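Local atomic coordinates of virulence protein vsdE (Salmonella enterica, PDB entry 5LQ6), a protein that acts as a cysteine hydrolase effector of Salmonella that suppresses host immune responses and contributes to bacterial virulence. Residues Gln51-Arg55 and Asp56-Gln60; Asp130-Glu133 and Lys134-Asn138; Ile192-Leu196 and Gln197-Lys201. The protein carries 4 engineered substitutions. All blocks are in the same frame, centred on the assembly; numbering follows the deposited sequence.

In the fold
Three local contacts follow one another along the chain; none nests in or crosses another. Interaction 1 caps the start of helix 55-65, where the loop after strand 39-41 turns into it. Interaction 2 is a single run inside helix 129-143, which lies against the four-stranded antiparallel sheet. Interaction 3 caps the short helix 196-200, at the end of the loop that leaves strand 180-184. Interactions 2 and 3 are joined by a salt bridge between Asp130 and Lys200, whereas interactions 1 and 3 meet by packing of Arg55 and Lys59 against Ile192 and Leu193. Interactions 1 and 2 do not touch, their nearest atoms being about 11 Å apart.

Interaction 1: Gln51-Arg55 and Asp56-Gln60; sequences QNLSR and DNLKQ
A capping box between Ser54 and Asn57 starts helix 55-65. Ser54 OG accepts from Asn57 N at 2.9 Å, and in return Ser54 N donates to Asn57 OD1 at 3.0 Å. The hydroxyl reaches the amide because chi1 of Ser54, 70°, sets OG between its own backbone N and carbonyl carbon. The return bond is straight at the hydrogen (164°), yet Ser54 N sits above the amide plane of Asn57, 42° out of it. Ser54, the N-cap residue, thus serves an amide of the first turn that has no earlier carbonyl of the helix to bind, and its own carbonyl opens the regular pattern by accepting from Leu58 N at 3.1 Å. Asn57 OD1 has a second donor: a water 3.0 Å away that also donates to Asn52 O and so links the side chain to the incoming loop. Next to the box, on its buried side, Leu53 CD1 meets Leu58 CD2 at 4.0 Å, the two side chains crossing at about a right angle. Leu58 continues onto Val170, Ile172 and Ile184 of the sheet, while the extended side chain of Arg55 leads from the cap to strand 180-184, where NE hydrogen-bonds Gln182 OE1.

Interaction 2: Asp130-Glu133 and Lys134-Asn138; sequences DEVE and KEILN
Val132 and Ile136 lie side by side, one turn apart on helix 129-143, and point the same way. Val132 CG1 touches Ile136 CD1 at 3.8 Å. That methyl is placed by two torsions of Ile136: CG1 stands anti to the carbonyl carbon (chi1 -76°), and the extended chi2 carries CD1 back toward the preceding turn. On the way CG1 of Ile136 passes Val132 O at 3.4 Å, the same carbonyl that accepts from Ile136 N at 3.0 Å. Glu133 and Leu137 form a second pair of neighbours with the same heading, Leu137 CD1 resting 4.0 Å from Glu133 CG. Here the leucine touches the aliphatic part of the glutamate, whose chain is extended beyond CG. Leu137 N closes the turn on Glu133 O at 2.9 Å, nearly straight at 169°. Val132 and Ile136 are buried against the sheet, with Phe183, Ile150 and Val181 among the residues they reach. The other side of the helix carries Glu131, Lys134 and Glu135; Glu131 OE1 bonds Ser128 OG, and Glu135 OE2 forms a salt bridge with Arg139. This is the division of an amphipathic helix: apolar branches line up along the sheet-facing side, the Glu133-Leu137 pair lies at the border with the methylenes of Glu133 serving as apolar surface, and the backbone amides of residues 134 to 137 are all satisfied by carbonyls four residues back.

Interaction 3: Ile192-Leu196 and Gln197-Lys201; sequences ILPSL and QEIKK
Ser195 and Glu198 form a capping box at the start of the short helix 196-200, where the loop leaving strand 180-184 turns into the helix. Ser195, the N-cap residue, accepts from Glu198 N through OG at 3.1 Å. With chi1 at 66° the hydroxyl is tucked back over its own backbone, turned toward the amide of Glu198. The reciprocal bond runs from Ser195 N to Glu198 OE1 at 3.0 Å and is straight, 168° at the hydrogen. The amide reaches the carboxylate from above its plane, 41° out of it. The side chain of Glu198 runs back along the cap: CG stands anti to the carbonyl carbon, and the extended chain beyond it brings OE1 to the serine N. A second donor, Asn191 ND2, also binds OE1. The carboxylate thus lies at the N-terminal end of the helix, where the helix dipole would probably favour its negative charge. A sodium ion is bound about 5 Å from this side chain.

Ser195 O then takes Ile199 N as the first regular helical bond. On the apolar side Pro194 CG lies 4.1 Å from Ile199 CD1, so a hydrophobic contact flanks the box. Farther round, Lys200 CG comes within 3.1 Å of Leu196 O, just beyond the oxygen. The two side chains cross at a slant, Lys200 CD lying 4.2 Å from Leu196 CG.

Among its neighbours, Leu196 packs on Phe183 of strand 180-184 and on Ile129, Asp130 and Glu133 of helix 129-143, to which Lys200 NZ adds a salt bridge with Asp130 OD1. Just ahead of the cap, Ile192 and Leu193 rest against helix 55-65.

Interaction 1: Gln51-Arg55 and Asp56-Gln60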
# COMPACT_ATOMS: atom_id res chain seq x y z
N GLN A 51 0.93 -18.24 5.77
CA GLN A 51 -0.40 -17.65 5.93
C GLN A 51 -0.43 -16.63 7.04
O GLN A 51 -1.02 -15.58 6.88
CB GLN A 51 -1.46 -18.73 6.21
CG GLN A 51 -1.82 -19.56 4.99
CD GLN A 51 -2.26 -18.71 3.79
OE1 GLN A 51 -2.96 -17.70 3.97
NE2 GLN A 51 -1.82 -19.07 2.59
N ASN A 52 0.19 -16.95 8.17
CA ASN A 52 0.32 -16.01 9.27
C ASN A 52 1.68 -15.30 9.18
O ASN A 52 2.71 -15.86 9.52
CB ASN A 52 0.19 -16.67 10.64
CG ASN A 52 0.18 -15.63 11.76
OD1 ASN A 52 -0.61 -14.71 11.71
ND2 ASN A 52 1.07 -15.74 12.70
N LEU A 53 1.67 -14.07 8.67
CA LEU A 53 2.89 -13.34 8.46
C LEU A 53 3.53 -12.90 9.75
O LEU A 53 2.86 -12.61 10.75
CB LEU A 53 2.63 -12.09 7.58
CG LEU A 53 2.26 -12.38 6.15
CD1 LEU A 53 1.75 -11.15 5.43
CD2 LEU A 53 3.39 -12.99 5.33
N SER A 54 4.82 -12.83 9.73
CA SER A 54 5.55 -12.30 10.83
C SER A 54 5.99 -10.88 10.47
O SER A 54 6.00 -10.46 9.29
CB SER A 54 6.79 -13.15 11.09
OG SER A 54 7.75 -13.01 10.06
N ARG A 55 6.44 -10.15 11.47
CA ARG A 55 6.97 -8.83 11.23
C ARG A 55 8.18 -8.89 10.33
O ARG A 55 8.39 -8.07 9.44
CB ARG A 55 7.25 -8.11 12.55
CG ARG A 55 7.62 -6.66 12.38
CD ARG A 55 7.84 -6.04 13.74
NE ARG A 55 8.09 -4.62 13.64
CZ ARG A 55 9.28 -4.08 13.48
NH1 ARG A 55 10.37 -4.85 13.37
NH2 ARG A 55 9.40 -2.76 13.41
N ASP A 56 9.03 -9.89 10.55
CA ASP A 56 10.20 -10.05 9.72
C ASP A 56 9.84 -10.38 8.26
O ASP A 56 10.50 -9.91 7.33
CB ASP A 56 11.06 -11.20 10.27
CG ASP A 56 12.29 -11.37 9.45
OD1 ASP A 56 13.13 -10.45 9.53
OD2 ASP A 56 12.37 -12.36 8.68
N ASN A 57 8.81 -11.16 8.04
CA ASN A 57 8.28 -11.39 6.70
C ASN A 57 7.96 -10.06 6.03
O ASN A 57 8.32 -9.83 4.86
CB ASN A 57 7.01 -12.26 6.66
CG ASN A 57 7.19 -13.71 7.07
OD1 ASN A 57 6.24 -14.31 7.57
ND2 ASN A 57 8.35 -14.28 6.82
N LEU A 58 7.23 -9.22 6.75
CA LEU A 58 6.87 -7.93 6.18
C LEU A 58 8.06 -7.05 5.84
O LEU A 58 8.03 -6.32 4.87
CB LEU A 58 5.93 -7.14 7.13
CG LEU A 58 4.57 -7.71 7.39
CD1 LEU A 58 3.91 -6.77 8.41
CD2 LEU A 58 3.75 -7.78 6.12
N LYS A 59 9.10 -7.09 6.66
CA LYS A 59 10.29 -6.34 6.34
C LYS A 59 10.86 -6.82 5.01
O LYS A 59 11.25 -6.01 4.16
CB LYS A 59 11.36 -6.52 7.44
CG LYS A 59 12.53 -5.59 7.31
CD LYS A 59 13.60 -5.88 8.36
CE LYS A 59 13.01 -6.22 9.72
NZ LYS A 59 14.10 -6.49 10.72
N GLN A 60 10.97 -8.14 4.84
CA GLN A 60 11.54 -8.65 3.61
C GLN A 60 10.67 -8.30 2.39
O GLN A 60 11.19 -7.97 1.34
CB GLN A 60 11.75 -10.15 3.70
CG GLN A 60 12.57 -10.68 4.90
CD GLN A 60 13.63 -9.75 5.49
OE1 GLN A 60 14.51 -9.20 4.79
NE2 GLN A 60 13.57 -9.59 6.81
O HOH W 1 5.47 -16.30 9.66

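Interaction 2: Asp130-Glu133 and Lys134-Asn138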
# COMPACT_ATOMS: atom_id res chain seq x y z
N ASP A 130 -4.07 7.71 14.14
CA ASP A 130 -4.63 6.97 15.24
C ASP A 130 -5.97 6.36 14.91
O ASP A 130 -6.31 5.23 15.26
CB ASP A 130 -4.77 7.90 16.48
CG ASP A 130 -3.50 8.67 16.75
OD1 ASP A 130 -3.22 9.71 16.01
OD2 ASP A 130 -2.79 8.18 17.64
N GLU A 131 -6.79 7.14 14.22
CA GLU A 131 -8.09 6.66 13.79
C GLU A 131 -7.98 5.60 12.70
O GLU A 131 -8.79 4.67 12.65
CB GLU A 131 -8.90 7.84 13.38
CG GLU A 131 -9.34 8.61 14.63
CD GLU A 131 -9.97 9.93 14.32
OE1 GLU A 131 -9.20 10.88 14.11
OE2 GLU A 131 -11.25 10.03 14.35
N VAL A 132 -7.00 5.76 11.81
CA VAL A 132 -6.68 4.70 10.85
C VAL A 132 -6.37 3.40 11.58
O VAL A 132 -6.92 2.33 11.22
CB VAL A 132 -5.51 5.11 9.97
CG1 VAL A 132 -5.03 3.91 9.14
CG2 VAL A 132 -5.87 6.27 9.04
N GLU A 133 -5.52 3.46 12.60
CA GLU A 133 -5.19 2.23 13.35
C GLU A 133 -6.44 1.59 13.96
O GLU A 133 -6.64 0.40 13.87
CB GLU A 133 -4.15 2.54 14.43
CG GLU A 133 -3.75 1.36 15.28
CD GLU A 133 -2.93 1.74 16.50
OE1 GLU A 133 -3.33 2.67 17.23
OE2 GLU A 133 -1.87 1.12 16.71
N LYS A 134 -7.27 2.40 14.58
CA LYS A 134 -8.48 1.89 15.23
C LYS A 134 -9.41 1.26 14.22
O LYS A 134 -9.98 0.16 14.45
CB LYS A 134 -9.20 3.06 15.94
CG LYS A 134 -10.50 2.64 16.61
CD LYS A 134 -11.19 3.83 17.24
CE LYS A 134 -12.70 3.60 17.31
NZ LYS A 134 -13.40 4.58 18.20
N GLU A 135 -9.59 1.88 13.06
CA GLU A 135 -10.49 1.36 12.04
C GLU A 135 -9.99 0.02 11.52
O GLU A 135 -10.77 -0.89 11.29
CB GLU A 135 -10.62 2.35 10.89
CG GLU A 135 -11.37 1.90 9.65
CD GLU A 135 -12.85 1.64 9.92
OE1 GLU A 135 -13.38 2.11 10.97
OE2 GLU A 135 -13.49 0.97 9.06
N ILE A 136 -8.67 -0.08 11.32
CA ILE A 136 -8.09 -1.30 10.83
C ILE A 136 -8.26 -2.40 11.89
O ILE A 136 -8.62 -3.54 11.52
CB ILE A 136 -6.61 -1.10 10.48
CG1 ILE A 136 -6.57 -0.34 9.15
CG2 ILE A 136 -5.91 -2.45 10.37
CD1 ILE A 136 -5.19 0.14 8.78
N LEU A 137 -7.98 -2.07 13.16
CA LEU A 137 -8.21 -3.10 14.21
C LEU A 137 -9.63 -3.53 14.29
O LEU A 137 -9.92 -4.71 14.55
CB LEU A 137 -7.67 -2.64 15.54
CG LEU A 137 -6.16 -2.55 15.65
CD1 LEU A 137 -5.75 -1.76 16.90
CD2 LEU A 137 -5.49 -3.92 15.52
N ASN A 138 -10.55 -2.62 14.05
CA ASN A 138 -11.97 -3.00 14.04
C ASN A 138 -12.33 -3.90 12.88
O ASN A 138 -13.06 -4.91 13.05
CB ASN A 138 -12.85 -1.77 14.07
CG ASN A 138 -14.33 -2.11 14.29
OD1 ASN A 138 -14.69 -2.72 15.30
ND2 ASN A 138 -15.15 -1.77 13.34

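Interaction 3: Ile192-Leu196 and Gln197-Lys201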
# COMPACT_ATOMS: atom_id res chain seq x y z
N ILE A 192 11.37 1.61 7.06
CA ILE A 192 10.30 1.01 6.28
C ILE A 192 9.20 0.41 7.19
O ILE A 192 8.07 0.21 6.71
CB ILE A 192 10.79 -0.03 5.28
CG1 ILE A 192 11.51 -1.16 5.97
CG2 ILE A 192 11.66 0.65 4.22
CD1 ILE A 192 11.90 -2.31 5.05
N LEU A 193 9.50 0.15 8.45
CA LEU A 193 8.54 -0.32 9.42
C LEU A 193 8.43 0.65 10.57
O LEU A 193 8.94 0.37 11.70
CB LEU A 193 8.82 -1.73 9.94
CG LEU A 193 8.21 -2.91 9.20
CD1 LEU A 193 8.30 -2.97 7.74
CD2 LEU A 193 8.77 -4.19 9.85
N PRO A 194 7.83 1.83 10.35
CA PRO A 194 7.72 2.84 11.42
C PRO A 194 6.74 2.41 12.49
O PRO A 194 5.74 1.75 12.19
CB PRO A 194 7.26 4.07 10.69
CG PRO A 194 6.45 3.49 9.55
CD PRO A 194 7.20 2.30 9.10
N SER A 195 6.98 2.84 13.72
CA SER A 195 5.97 2.74 14.75
C SER A 195 4.93 3.79 14.54
O SER A 195 5.13 4.71 13.77
CB SER A 195 6.58 2.93 16.13
OG SER A 195 7.06 4.27 16.27
N LEU A 196 3.79 3.67 15.24
CA LEU A 196 2.78 4.71 15.18
C LEU A 196 3.37 6.07 15.56
O LEU A 196 3.14 7.07 14.88
CB LEU A 196 1.62 4.34 16.11
CG LEU A 196 0.51 5.41 16.14
CD1 LEU A 196 -0.23 5.48 14.84
CD2 LEU A 196 -0.47 5.07 17.27
N GLN A 197 4.12 6.11 16.63
CA GLN A 197 4.75 7.38 17.09
C GLN A 197 5.61 7.95 15.99
O GLN A 197 5.61 9.17 15.73
CB GLN A 197 5.53 7.11 18.38
CG GLN A 197 6.39 8.26 18.92
CD GLN A 197 6.93 7.95 20.32
OE1 GLN A 197 8.12 7.71 20.52
NE2 GLN A 197 6.04 7.95 21.30
N GLU A 198 6.40 7.11 15.31
CA GLU A 198 7.32 7.59 14.31
C GLU A 198 6.56 8.12 13.12
O GLU A 198 6.89 9.19 12.59
CB GLU A 198 8.26 6.45 13.88
CG GLU A 198 9.36 6.24 14.89
CD GLU A 198 10.07 4.93 14.77
OE1 GLU A 198 9.69 4.06 13.95
OE2 GLU A 198 11.04 4.73 15.50
N ILE A 199 5.56 7.39 12.61
CA ILE A 199 4.87 7.85 11.43
C ILE A 199 4.06 9.12 11.69
O ILE A 199 3.92 9.96 10.80
CB ILE A 199 4.07 6.69 10.81
CG1 ILE A 199 3.90 6.94 9.30
CG2 ILE A 199 2.80 6.45 11.58
CD1 ILE A 199 3.25 5.80 8.56
N LYS A 200 3.58 9.28 12.90
CA LYS A 200 2.84 10.50 13.30
C LYS A 200 3.68 11.76 13.14
O LYS A 200 3.11 12.85 12.93
CB LYS A 200 2.37 10.42 14.75
CG LYS A 200 1.18 9.52 14.97
CD LYS A 200 0.61 9.56 16.38
CE LYS A 200 -0.17 10.85 16.58
NZ LYS A 200 -0.94 10.77 17.84
N LYS A 201 5.01 11.65 13.22
CA LYS A 201 5.92 12.78 12.99
C LYS A 201 5.77 13.38 11.63
O LYS A 201 6.08 14.55 11.44
CB LYS A 201 7.39 12.37 13.18
CG LYS A 201 7.74 11.83 14.55
CD LYS A 201 7.36 12.73 15.69
CE LYS A 201 7.87 12.16 17.02
NZ LYS A 201 9.14 11.35 16.87